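Local coordinates for protein ribulose-bisphosphate carboxylase (Alicyclobacillus acidocaldarius subsp. acidocaldarius, PDB 4NAS) that belongs to the RuBisCO large-chain family, in which an N-terminal alpha/beta domain is joined to a TIM-barrel domain, and binds calcium ions in the crystal, at residues B[134-139]-B[261-266]; B[297-302]-B[355-360]; B[28-33]-B[76-81]; B[32-37]-B[58-63]; B[155-160]-B[194-199]. All blocks are in the same frame, centred on the assembly; numbering follows the deposited sequence.

The five contacts fall into two groups. Contacts 3 and 4 lie in the N-terminal domain, their centres about 5 Å apart; both use helix 26-36, against neighbouring strands of one sheet. Contacts 1, 2 and 5 belong to the TIM barrel. The centres of contacts 1 and 2 are about 11 Å apart, and the two are joined by a salt bridge between Arg134 NH2 and Asp355 OD1 (2.9 Å). Contact 5, in the outer layer of helices, is centred about 21 Å from contact 1 and about 55 Å from contact 3. The barrel domain carries the calcium site of carboxylated Lys176, Asp178 and Glu179; in contact 2 the side chain of Asn359 lies about 8 Å from a bound calcium.

Contact 1: residues B[134-139]-B[261-266]; sequences RRRLGA and DVPILA
The guanidinium group of Arg136 reaches across to the turn Asp261-Pro263 and meets it in three different ways. Its NH1 donates to the backbone oxygen of Asp261 (NH1 to O 2.8 Å) in a bent bond, with an N-H...O angle of 135°. The fit is skewed on both sides: the nitrogen lies above the carbonyl plane, and the oxygen is tilted from the guanidinium plane. The Asp261 carboxylate sits at the edge of the same group, in its plane, but NH1 to OD2 is 3.9 Å, a long salt bridge. Over one face lies Pro263, whose CD is 3.4 Å above the plane and displaced toward the rim; its shortest approach is to NH2, at 3.7 Å. Bends at chi2 (-96°) and chi3 (-60°) fold the arginine chain so that it crosses the proline ring obliquely. Val262 adds a lesser contact from its CA to NH2. Arg136 and Pro263 both also touch Phe128. Helix 129-137 ends at Leu137, which rests on Leu144 of strand 144-146, and Gly138, with positive phi, turns the chain away. The partner turn leads directly into strand 264-267, which is paired with strands 238-242 and 299-303 in the parallel barrel sheet.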
# COMPACT_ATOMS: atom_id res chain seq x y z
N ARG B 134 -14.94 25.30 0.20
CA ARG B 134 -15.57 26.48 -0.40
C ARG B 134 -15.42 27.71 0.48
O ARG B 134 -15.19 28.82 -0.02
CB ARG B 134 -17.06 26.23 -0.68
CG ARG B 134 -17.35 25.33 -1.85
CD ARG B 134 -18.83 25.32 -2.19
NE ARG B 134 -19.11 24.43 -3.32
CZ ARG B 134 -18.87 24.75 -4.59
NH1 ARG B 134 -18.35 25.93 -4.88
NH2 ARG B 134 -19.14 23.88 -5.57
N ARG B 135 -15.60 27.52 1.79
CA ARG B 135 -15.50 28.58 2.76
C ARG B 135 -14.08 29.09 2.87
O ARG B 135 -13.86 30.30 2.94
CB ARG B 135 -15.97 28.08 4.13
CG ARG B 135 -16.08 29.17 5.18
CD ARG B 135 -16.12 28.57 6.58
NE ARG B 135 -16.35 29.60 7.58
N ARG B 136 -13.10 28.19 2.91
CA ARG B 136 -11.71 28.61 2.97
C ARG B 136 -11.31 29.45 1.75
O ARG B 136 -10.64 30.47 1.89
CB ARG B 136 -10.77 27.41 3.06
CG ARG B 136 -10.86 26.66 4.35
CD ARG B 136 -9.79 27.10 5.30
NE ARG B 136 -8.46 26.87 4.75
CZ ARG B 136 -7.39 26.65 5.49
NH1 ARG B 136 -7.51 26.61 6.80
NH2 ARG B 136 -6.20 26.46 4.92
N LEU B 137 -11.73 29.00 0.57
CA LEU B 137 -11.33 29.65 -0.68
C LEU B 137 -12.28 30.78 -1.10
O LEU B 137 -11.96 31.58 -1.97
CB LEU B 137 -11.23 28.62 -1.82
CG LEU B 137 -10.28 27.46 -1.57
CD1 LEU B 137 -10.23 26.50 -2.76
CD2 LEU B 137 -8.90 27.98 -1.21
N GLY B 138 -13.45 30.82 -0.49
CA GLY B 138 -14.48 31.78 -0.86
C GLY B 138 -15.01 31.55 -2.27
O GLY B 138 -15.22 32.51 -3.01
N ALA B 139 -15.23 30.29 -2.63
CA ALA B 139 -15.72 29.97 -3.96
C ALA B 139 -17.05 29.20 -3.88
O ALA B 139 -17.09 28.04 -3.45
CB ALA B 139 -14.68 29.19 -4.73
N ASP B 261 -4.39 22.46 9.98
CA ASP B 261 -5.58 23.24 9.74
C ASP B 261 -5.65 23.65 8.28
O ASP B 261 -5.68 24.84 7.95
CB ASP B 261 -5.58 24.45 10.66
CG ASP B 261 -6.91 25.13 10.70
OD1 ASP B 261 -7.93 24.40 10.79
OD2 ASP B 261 -6.94 26.37 10.61
N VAL B 262 -5.67 22.66 7.41
CA VAL B 262 -5.60 22.90 5.99
C VAL B 262 -6.26 21.71 5.26
O VAL B 262 -6.15 20.57 5.73
CB VAL B 262 -4.13 23.02 5.59
CG1 VAL B 262 -3.35 21.85 6.15
CG2 VAL B 262 -3.96 23.10 4.10
N PRO B 263 -6.96 21.96 4.14
CA PRO B 263 -7.57 20.81 3.45
C PRO B 263 -6.55 19.82 2.90
O PRO B 263 -5.42 20.21 2.56
CB PRO B 263 -8.33 21.46 2.29
CG PRO B 263 -8.65 22.84 2.78
CD PRO B 263 -7.48 23.25 3.63
N ILE B 264 -6.93 18.55 2.82
CA ILE B 264 -6.10 17.54 2.18
C ILE B 264 -6.53 17.28 0.72
O ILE B 264 -7.71 17.07 0.42
CB ILE B 264 -6.10 16.22 3.01
CG1 ILE B 264 -5.45 16.46 4.38
CG2 ILE B 264 -5.46 15.07 2.20
CD1 ILE B 264 -5.64 15.33 5.38
N LEU B 265 -5.57 17.29 -0.18
CA LEU B 265 -5.84 17.01 -1.58
C LEU B 265 -5.23 15.62 -1.86
O LEU B 265 -4.01 15.47 -2.02
CB LEU B 265 -5.23 18.10 -2.48
CG LEU B 265 -5.14 17.87 -4.01
CD1 LEU B 265 -6.53 17.78 -4.63
CD2 LEU B 265 -4.29 18.98 -4.71
N ALA B 266 -6.10 14.61 -1.88
CA ALA B 266 -5.67 13.23 -2.11
C ALA B 266 -5.30 12.90 -3.56
O ALA B 266 -6.15 12.93 -4.47
CB ALA B 266 -6.71 12.29 -1.62

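Contact 2: residues B[297-302]-B[355-360]; sequences ADIGIF and DLVLNA
Asn359, Val357 and Ile299 contribute the largest buried areas to this contact, in which strands 299-303 and 357-359 face each other without any hydrogen bond between them. Ile299 meets Val357 and Ile301 meets Asn359, two residues further along each strand. The CA atoms of Ile299 and Val357 are 8.2 Å apart and those of Ile301 and Asn359 8.1 Å, so the spacing hardly changes along the contact, and side chains bridge it.

In the first pair one methyl meets one methyl: Ile299 CG2 touches Val357 CG2 at 4.0 Å, with the two side chains crossing at about a right angle. CG2 of Val357, anti to its own carbonyl carbon, is the branch that makes the contact. In the second pair a polar group meets an apolar one. The amide nitrogen ND2 of Asn359 comes within 3.6 Å of Ile301 CG2 and 4.0 Å of Ile301 CG1; the side chains of Ile301 and Asn359 again cross at about a right angle. Asn359 is extended at chi1 (-172°), which carries its amide toward the isoleucine. The buried ND2 is not left to hydrocarbon: it donates to the backbone oxygen of Ala335, on strand 333-337.

That strand lies between the two in the TIM-barrel order, so the contact spans an intervening strand inside the barrel. Ile299 and Ile301 also pack on Leu265 of strand 264-267, on the other flank of strand 299-303, while strand 357-359 pairs with strand 144-146 and Leu358 is directed to helix 345-352.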
# COMPACT_ATOMS: atom_id res chain seq x y z
N ALA B 297 -9.60 12.82 3.09
CA ALA B 297 -9.39 13.67 1.91
C ALA B 297 -10.53 14.68 1.83
O ALA B 297 -11.70 14.34 2.02
CB ALA B 297 -9.39 12.83 0.70
N ASP B 298 -10.21 15.93 1.57
CA ASP B 298 -11.28 16.90 1.35
C ASP B 298 -11.57 17.04 -0.14
O ASP B 298 -12.66 17.45 -0.54
CB ASP B 298 -10.90 18.25 1.95
CG ASP B 298 -10.69 18.18 3.43
OD1 ASP B 298 -11.69 18.11 4.15
OD2 ASP B 298 -9.51 18.18 3.87
N ILE B 299 -10.57 16.71 -0.95
CA ILE B 299 -10.69 16.70 -2.39
C ILE B 299 -10.07 15.42 -2.87
O ILE B 299 -8.95 15.06 -2.46
CB ILE B 299 -9.94 17.89 -3.04
CG1 ILE B 299 -10.46 19.22 -2.49
CG2 ILE B 299 -10.14 17.87 -4.57
CD1 ILE B 299 -9.58 20.40 -2.83
N GLY B 300 -10.77 14.72 -3.76
CA GLY B 300 -10.26 13.44 -4.23
C GLY B 300 -10.07 13.45 -5.74
O GLY B 300 -11.01 13.68 -6.48
N ILE B 301 -8.84 13.18 -6.17
CA ILE B 301 -8.46 13.13 -7.58
C ILE B 301 -8.53 11.67 -8.03
O ILE B 301 -8.03 10.80 -7.34
CB ILE B 301 -7.00 13.63 -7.75
CG1 ILE B 301 -6.85 15.08 -7.29
CG2 ILE B 301 -6.50 13.37 -9.19
CD1 ILE B 301 -5.39 15.57 -7.24
N PHE B 302 -9.18 11.41 -9.16
CA PHE B 302 -9.33 10.04 -9.68
C PHE B 302 -9.45 10.14 -11.20
O PHE B 302 -9.77 11.22 -11.73
CB PHE B 302 -10.57 9.34 -9.04
CG PHE B 302 -11.86 10.10 -9.21
CD1 PHE B 302 -12.23 11.07 -8.28
CD2 PHE B 302 -12.69 9.88 -10.31
CE1 PHE B 302 -13.41 11.79 -8.45
CE2 PHE B 302 -13.88 10.60 -10.49
CZ PHE B 302 -14.24 11.56 -9.56
N ASP B 355 -20.59 20.98 -7.39
CA ASP B 355 -19.59 20.49 -6.41
C ASP B 355 -18.52 19.64 -7.08
O ASP B 355 -18.53 18.41 -7.02
CB ASP B 355 -20.25 19.72 -5.27
CG ASP B 355 -20.98 20.63 -4.29
OD1 ASP B 355 -20.83 21.87 -4.37
OD2 ASP B 355 -21.71 20.10 -3.44
N LEU B 356 -17.60 20.33 -7.72
CA LEU B 356 -16.69 19.70 -8.65
C LEU B 356 -15.44 20.55 -8.67
O LEU B 356 -15.51 21.77 -8.53
CB LEU B 356 -17.35 19.69 -10.04
CG LEU B 356 -16.52 19.30 -11.26
CD1 LEU B 356 -16.16 17.82 -11.19
CD2 LEU B 356 -17.27 19.63 -12.55
N VAL B 357 -14.29 19.91 -8.81
CA VAL B 357 -13.07 20.65 -9.12
C VAL B 357 -12.71 20.36 -10.57
O VAL B 357 -12.55 19.20 -10.94
CB VAL B 357 -11.91 20.25 -8.22
CG1 VAL B 357 -10.65 21.03 -8.62
CG2 VAL B 357 -12.26 20.47 -6.74
N LEU B 358 -12.60 21.41 -11.39
CA LEU B 358 -12.10 21.26 -12.74
C LEU B 358 -10.59 21.10 -12.65
O LEU B 358 -9.85 22.06 -12.39
CB LEU B 358 -12.53 22.44 -13.66
CG LEU B 358 -14.04 22.55 -13.89
CD1 LEU B 358 -14.43 23.94 -14.39
CD2 LEU B 358 -14.56 21.46 -14.83
N ASN B 359 -10.16 19.86 -12.80
CA ASN B 359 -8.78 19.45 -12.59
C ASN B 359 -8.05 19.56 -13.91
O ASN B 359 -7.92 18.58 -14.65
CB ASN B 359 -8.78 18.00 -12.06
CG ASN B 359 -7.42 17.52 -11.61
OD1 ASN B 359 -6.42 18.20 -11.81
ND2 ASN B 359 -7.38 16.33 -11.02
N ALA B 360 -7.58 20.76 -14.24
CA ALA B 360 -6.96 20.98 -15.54
C ALA B 360 -5.43 20.89 -15.49
O ALA B 360 -4.80 21.35 -14.54
CB ALA B 360 -7.39 22.32 -16.09

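Contact 3: residues B[28-33]-B[76-81]; sequences ARAEGI and AEIDIA
Ala30 is a small bump on helix 26-36 that settles between two larger ones on strand 73-83, Ile78 and Ile80. Its CB touches Ile78 CG2 at 3.9 Å and, less closely, Ile80 CD1 at 4.3 Å. Ile80 in turn fills the hollow between Ala30 and Ile33, one turn apart on the helix. Two carbons of its longer branch divide the work: CD1 reaches the backbone oxygen of Ala30 (3.7 Å), while CG1 packs against Ile33 CG2 at 3.9 Å. The bend at chi2 of Ile80 (-61°) turns CD1 back toward the helix backbone, and the Ile33 and Ile80 side chains cross at about a right angle. With only a methyl at Ala30, the backbones come close here, Ala30 CA to Ile78 CA being 7.0 Å.

Helix and strand run nearly alongside, their short axes 9.2 Å apart at closest approach and inclined by 25°. Alternation along the strand puts Ile78 and Ile80 under the helix, whereas Glu77 and Asp79 look to the other side, where both form salt bridges with Arg64. Val60 of the adjoining strand 59-68 touches both Ala30 and Ile80, widening the apolar patch beneath the helix.

The result is a helix laid along the face of the antiparallel part of the sheet, in the order 59-68, 73-83, 12-22, 108-114, the ferredoxin-like alpha/beta sandwich of the N-terminal domain of RuBisCO large chains.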
# COMPACT_ATOMS: atom_id res chain seq x y z
N ALA B 28 -16.41 -25.01 1.52
CA ALA B 28 -15.32 -25.18 2.48
C ALA B 28 -14.37 -23.98 2.50
O ALA B 28 -13.95 -23.51 3.56
CB ALA B 28 -14.55 -26.46 2.20
N ARG B 29 -14.01 -23.48 1.32
CA ARG B 29 -13.09 -22.36 1.25
C ARG B 29 -13.67 -21.14 1.96
O ARG B 29 -12.97 -20.49 2.73
CB ARG B 29 -12.74 -22.01 -0.20
CG ARG B 29 -11.73 -20.89 -0.30
CD ARG B 29 -11.27 -20.65 -1.71
NE ARG B 29 -10.49 -19.43 -1.81
CZ ARG B 29 -9.92 -18.97 -2.92
NH1 ARG B 29 -10.03 -19.66 -4.05
NH2 ARG B 29 -9.24 -17.83 -2.90
N ALA B 30 -14.96 -20.87 1.75
CA ALA B 30 -15.63 -19.77 2.44
C ALA B 30 -15.66 -19.95 3.96
O ALA B 30 -15.40 -18.99 4.70
CB ALA B 30 -17.06 -19.56 1.88
N GLU B 31 -15.98 -21.16 4.43
CA GLU B 31 -15.99 -21.45 5.87
C GLU B 31 -14.60 -21.27 6.49
O GLU B 31 -14.46 -20.74 7.60
CB GLU B 31 -16.52 -22.87 6.12
CG GLU B 31 -16.94 -23.14 7.56
CD GLU B 31 -18.24 -22.45 7.96
OE1 GLU B 31 -18.51 -22.35 9.18
OE2 GLU B 31 -19.00 -22.02 7.06
N GLY B 32 -13.57 -21.70 5.77
CA GLY B 32 -12.20 -21.54 6.23
C GLY B 32 -11.80 -20.08 6.37
O GLY B 32 -11.16 -19.71 7.34
N ILE B 33 -12.17 -19.27 5.38
CA ILE B 33 -11.97 -17.82 5.47
C ILE B 33 -12.66 -17.22 6.70
O ILE B 33 -12.03 -16.51 7.48
CB ILE B 33 -12.45 -17.10 4.18
CG1 ILE B 33 -11.61 -17.55 2.98
CG2 ILE B 33 -12.38 -15.57 4.35
CD1 ILE B 33 -12.22 -17.15 1.65
N ALA B 76 -17.05 -16.87 -8.88
CA ALA B 76 -18.07 -16.70 -7.87
C ALA B 76 -17.83 -15.47 -7.02
O ALA B 76 -16.71 -14.93 -6.97
CB ALA B 76 -18.16 -17.94 -7.00
N GLU B 77 -18.89 -15.02 -6.37
CA GLU B 77 -18.79 -14.01 -5.33
C GLU B 77 -19.07 -14.69 -4.00
O GLU B 77 -19.94 -15.55 -3.89
CB GLU B 77 -19.78 -12.87 -5.55
CG GLU B 77 -19.31 -11.88 -6.60
CD GLU B 77 -20.24 -10.69 -6.73
OE1 GLU B 77 -21.24 -10.63 -5.97
OE2 GLU B 77 -19.98 -9.83 -7.59
N ILE B 78 -18.30 -14.31 -2.99
CA ILE B 78 -18.51 -14.82 -1.65
C ILE B 78 -18.60 -13.60 -0.76
O ILE B 78 -17.84 -12.66 -0.96
CB ILE B 78 -17.33 -15.69 -1.22
CG1 ILE B 78 -17.31 -16.97 -2.05
CG2 ILE B 78 -17.40 -16.01 0.25
CD1 ILE B 78 -16.06 -17.78 -1.86
N ASP B 79 -19.55 -13.60 0.18
CA ASP B 79 -19.64 -12.53 1.17
C ASP B 79 -19.22 -13.10 2.53
O ASP B 79 -19.75 -14.13 2.95
CB ASP B 79 -21.09 -12.01 1.29
CG ASP B 79 -21.62 -11.39 0.00
OD1 ASP B 79 -20.85 -10.86 -0.81
OD2 ASP B 79 -22.86 -11.43 -0.18
N ILE B 80 -18.28 -12.44 3.21
CA ILE B 80 -17.84 -12.87 4.55
C ILE B 80 -18.08 -11.74 5.57
O ILE B 80 -17.75 -10.57 5.31
CB ILE B 80 -16.34 -13.26 4.57
CG1 ILE B 80 -16.03 -14.35 3.53
CG2 ILE B 80 -15.91 -13.71 5.96
CD1 ILE B 80 -16.80 -15.66 3.76
N ALA B 81 -18.66 -12.08 6.73
CA ALA B 81 -18.86 -11.11 7.81
C ALA B 81 -17.77 -11.23 8.88
O ALA B 81 -17.58 -12.29 9.47
CB ALA B 81 -20.24 -11.28 8.43

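Contact 4: residues B[32-37]-B[58-63]; sequences GIAVGL and GRVEGI
The backbones of Ala34, near the end of helix 26-36, and Gly58, just before strand 59-68, come together with their CA atoms 4.5 Å apart, linked by a weak hydrogen bond from Gly58 N to Ala34 O (3.3 Å, N-H...O angle 121°). Gly58 has no side chain to stand between them, and its CA lies 3.2 Å from the same oxygen. The Thr38 hydroxyl OG1 is hydrogen-bonded to both Gly58 N and Ala34 O, a side-chain bridge over the weak link.

Beyond the glycine, the methyl of Ala34 presses on the strand backbone itself: CB is 3.7 Å from Arg59 N and 3.8 Å from Arg59 C. It also meets one branch of Val60, with CB to CG2 at 4.1 Å; chi1 of 175° sets this branch anti to the valine's carbonyl carbon, on the helix side. The side chain of Arg59 leaves the backbone away from the helix, and its NH2 forms a salt bridge with Glu61 OE1 at 3.4 Å. Next, Glu61 and Gly62 together face Asp79 in a classic beta bulge.

The helix thus packs over the edge strand to which the chain returns, the split beta-alpha-beta unit (strand 12-22, helix 26-36, strand 59-68) of a ferredoxin-like fold.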
# COMPACT_ATOMS: atom_id res chain seq x y z
N GLY B 32 -13.57 -21.70 5.77
CA GLY B 32 -12.20 -21.54 6.23
C GLY B 32 -11.80 -20.08 6.37
O GLY B 32 -11.16 -19.71 7.34
N ILE B 33 -12.17 -19.27 5.38
CA ILE B 33 -11.97 -17.82 5.47
C ILE B 33 -12.66 -17.22 6.70
O ILE B 33 -12.03 -16.51 7.48
CB ILE B 33 -12.45 -17.10 4.18
CG1 ILE B 33 -11.61 -17.55 2.98
CG2 ILE B 33 -12.38 -15.57 4.35
CD1 ILE B 33 -12.22 -17.15 1.65
N ALA B 34 -13.95 -17.53 6.87
CA ALA B 34 -14.74 -16.92 7.94
C ALA B 34 -14.20 -17.25 9.34
O ALA B 34 -14.23 -16.41 10.24
CB ALA B 34 -16.20 -17.34 7.83
N VAL B 35 -13.71 -18.47 9.52
CA VAL B 35 -13.15 -18.91 10.79
C VAL B 35 -11.67 -18.52 10.94
O VAL B 35 -11.27 -17.96 11.96
CB VAL B 35 -13.35 -20.43 10.97
CG1 VAL B 35 -12.55 -20.98 12.17
CG2 VAL B 35 -14.84 -20.75 11.09
N GLY B 36 -10.88 -18.78 9.91
CA GLY B 36 -9.44 -18.55 9.96
C GLY B 36 -9.01 -17.10 10.08
O GLY B 36 -7.96 -16.81 10.64
N LEU B 37 -9.79 -16.18 9.52
CA LEU B 37 -9.46 -14.76 9.57
C LEU B 37 -10.15 -14.02 10.71
O LEU B 37 -10.13 -12.79 10.76
CB LEU B 37 -9.80 -14.08 8.24
CG LEU B 37 -9.06 -14.64 7.03
CD1 LEU B 37 -9.45 -13.88 5.78
CD2 LEU B 37 -7.55 -14.62 7.26
N GLY B 58 -16.20 -15.24 12.56
CA GLY B 58 -16.80 -14.75 11.33
C GLY B 58 -17.88 -15.67 10.80
O GLY B 58 -18.11 -16.75 11.36
N ARG B 59 -18.56 -15.24 9.74
CA ARG B 59 -19.61 -16.07 9.13
C ARG B 59 -19.68 -15.85 7.62
O ARG B 59 -19.33 -14.79 7.12
CB ARG B 59 -20.99 -15.79 9.76
CG ARG B 59 -21.00 -14.67 10.77
CD ARG B 59 -22.38 -14.12 11.04
NE ARG B 59 -22.30 -12.93 11.88
CZ ARG B 59 -22.55 -11.69 11.46
NH1 ARG B 59 -22.43 -10.68 12.30
NH2 ARG B 59 -22.93 -11.47 10.21
N VAL B 60 -20.12 -16.88 6.90
CA VAL B 60 -20.32 -16.80 5.47
C VAL B 60 -21.73 -16.27 5.23
O VAL B 60 -22.71 -16.88 5.65
CB VAL B 60 -20.15 -18.17 4.79
CG1 VAL B 60 -20.49 -18.05 3.32
CG2 VAL B 60 -18.73 -18.69 4.96
N GLU B 61 -21.83 -15.12 4.56
CA GLU B 61 -23.14 -14.48 4.36
C GLU B 61 -23.78 -14.85 3.03
O GLU B 61 -25.01 -14.85 2.91
CB GLU B 61 -23.02 -12.95 4.49
CG GLU B 61 -22.59 -12.47 5.87
CD GLU B 61 -23.72 -12.48 6.88
OE1 GLU B 61 -24.34 -11.41 7.08
OE2 GLU B 61 -23.98 -13.55 7.49
N GLY B 62 -22.96 -15.17 2.04
CA GLY B 62 -23.48 -15.59 0.75
C GLY B 62 -22.43 -16.10 -0.21
O GLY B 62 -21.27 -15.67 -0.19
N ILE B 63 -22.84 -17.05 -1.05
CA ILE B 63 -22.01 -17.58 -2.12
C ILE B 63 -22.80 -17.53 -3.42
O ILE B 63 -23.88 -18.11 -3.49
CB ILE B 63 -21.61 -19.04 -1.87
CG1 ILE B 63 -20.92 -19.20 -0.51
CG2 ILE B 63 -20.74 -19.55 -3.01
CD1 ILE B 63 -20.21 -20.50 -0.35

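Contact 5: residues B[155-160]-B[194-199]; sequences LTLDEL and RAYAAK
The phenol ring of Tyr196 reaches from helix 189-207 to Leu160 on helix 157-168, meeting it at the ring edge: Leu160 CB lies near the ring plane, 3.3 Å from Tyr196 OH. Leu157 approaches the same ring obliquely, its CD1 4.5 Å from Tyr196 CE1. Two further rings meet it: Phe164 stacks with it, and Tyr213 lies with its plane at about 50°. These are two helices of the outer layer of the TIM barrel, packed side against side.

The hydroxyl oxygen rests against Leu160; besides CB, CD1 lies 3.9 Å from it. Nearer the start of helix 157-168, Leu157 extends with CG anti to its backbone N, which brings CD1 within 4.1 Å of Ala195 CB. Val161, which follows Leu160, touches Ala195 and Tyr196 as well as Lys199, prolonging the apolar seam.

The first turn of helix 157-168 is closed by a capping box. Thr156, the N-cap, accepts from Glu159 N through OG1 in a nearly straight bond of 165°, N to OG1 2.9 Å. Arg49 of the second subunit forms a salt bridge with Glu159, tying this helix start to the dimer partner. Glu159 returns the capping bond: its OE2 accepts from Thr156 N at 3.1 Å, the nitrogen lying well above the carboxylate plane, 52° out of it.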
# COMPACT_ATOMS: atom_id res chain seq x y z
N LEU B 155 13.99 23.58 -11.43
CA LEU B 155 13.73 25.02 -11.51
C LEU B 155 14.05 25.76 -10.20
O LEU B 155 13.86 25.23 -9.10
CB LEU B 155 12.26 25.25 -11.91
CG LEU B 155 11.86 24.69 -13.27
CD1 LEU B 155 10.39 24.98 -13.59
CD2 LEU B 155 12.77 25.28 -14.34
N THR B 156 14.54 26.99 -10.33
CA THR B 156 14.77 27.86 -9.18
C THR B 156 13.45 28.36 -8.59
O THR B 156 12.42 28.35 -9.25
CB THR B 156 15.57 29.12 -9.60
OG1 THR B 156 14.75 29.98 -10.40
CG2 THR B 156 16.81 28.74 -10.39
N LEU B 157 13.52 28.81 -7.35
CA LEU B 157 12.37 29.43 -6.69
C LEU B 157 11.79 30.59 -7.51
O LEU B 157 10.56 30.74 -7.62
CB LEU B 157 12.77 29.89 -5.30
CG LEU B 157 11.68 30.49 -4.41
CD1 LEU B 157 10.44 29.62 -4.44
CD2 LEU B 157 12.21 30.63 -3.00
N ASP B 158 12.67 31.40 -8.09
CA ASP B 158 12.24 32.51 -8.95
C ASP B 158 11.50 32.03 -10.19
O ASP B 158 10.46 32.59 -10.56
CB ASP B 158 13.44 33.36 -9.37
CG ASP B 158 13.75 34.46 -8.37
OD1 ASP B 158 13.74 34.20 -7.14
OD2 ASP B 158 14.02 35.60 -8.82
N GLU B 159 12.03 31.01 -10.85
CA GLU B 159 11.38 30.45 -12.02
C GLU B 159 10.04 29.83 -11.64
O GLU B 159 9.05 29.98 -12.35
CB GLU B 159 12.28 29.39 -12.68
CG GLU B 159 13.51 29.99 -13.29
CD GLU B 159 14.54 28.97 -13.69
OE1 GLU B 159 15.52 29.36 -14.37
OE2 GLU B 159 14.40 27.79 -13.33
N LEU B 160 10.03 29.14 -10.50
CA LEU B 160 8.81 28.53 -9.99
C LEU B 160 7.74 29.60 -9.75
O LEU B 160 6.58 29.43 -10.13
CB LEU B 160 9.13 27.77 -8.70
CG LEU B 160 9.85 26.43 -8.90
CD1 LEU B 160 10.26 25.85 -7.55
CD2 LEU B 160 8.94 25.47 -9.67
N ARG B 194 5.53 30.25 1.28
CA ARG B 194 5.74 31.67 1.58
C ARG B 194 5.72 32.52 0.32
O ARG B 194 5.03 33.53 0.26
CB ARG B 194 7.08 31.89 2.28
CG ARG B 194 7.14 31.45 3.73
CD ARG B 194 8.28 32.16 4.47
NE ARG B 194 8.59 31.50 5.74
CZ ARG B 194 9.37 30.44 5.87
NH1 ARG B 194 9.95 29.90 4.80
NH2 ARG B 194 9.59 29.91 7.06
N ALA B 195 6.47 32.08 -0.69
CA ALA B 195 6.68 32.86 -1.91
C ALA B 195 5.44 32.96 -2.79
O ALA B 195 5.12 34.04 -3.29
CB ALA B 195 7.84 32.28 -2.70
N TYR B 196 4.75 31.83 -2.99
CA TYR B 196 3.55 31.82 -3.82
C TYR B 196 2.44 32.62 -3.15
O TYR B 196 1.57 33.16 -3.83
CB TYR B 196 3.06 30.38 -4.11
CG TYR B 196 4.04 29.47 -4.84
CD1 TYR B 196 5.34 29.88 -5.16
CD2 TYR B 196 3.65 28.19 -5.21
CE1 TYR B 196 6.21 29.03 -5.81
CE2 TYR B 196 4.52 27.34 -5.86
CZ TYR B 196 5.79 27.76 -6.15
OH TYR B 196 6.62 26.89 -6.80
N ALA B 197 2.46 32.67 -1.82
CA ALA B 197 1.53 33.52 -1.09
C ALA B 197 1.65 34.98 -1.51
O ALA B 197 0.65 35.63 -1.83
CB ALA B 197 1.77 33.39 0.41
N ALA B 198 2.87 35.51 -1.52
CA ALA B 198 3.08 36.90 -1.89
C ALA B 198 2.68 37.18 -3.33
O ALA B 198 2.01 38.18 -3.61
CB ALA B 198 4.53 37.33 -1.63
N LYS B 199 3.07 36.30 -4.25
CA LYS B 199 2.77 36.48 -5.66
C LYS B 199 1.26 36.49 -5.84
O LYS B 199 0.72 37.35 -6.55
CB LYS B 199 3.40 35.36 -6.49
CG LYS B 199 3.33 35.54 -8.00
CD LYS B 199 4.15 36.76 -8.48
CE LYS B 199 4.36 36.69 -9.99
NZ LYS B 199 4.45 38.05 -10.63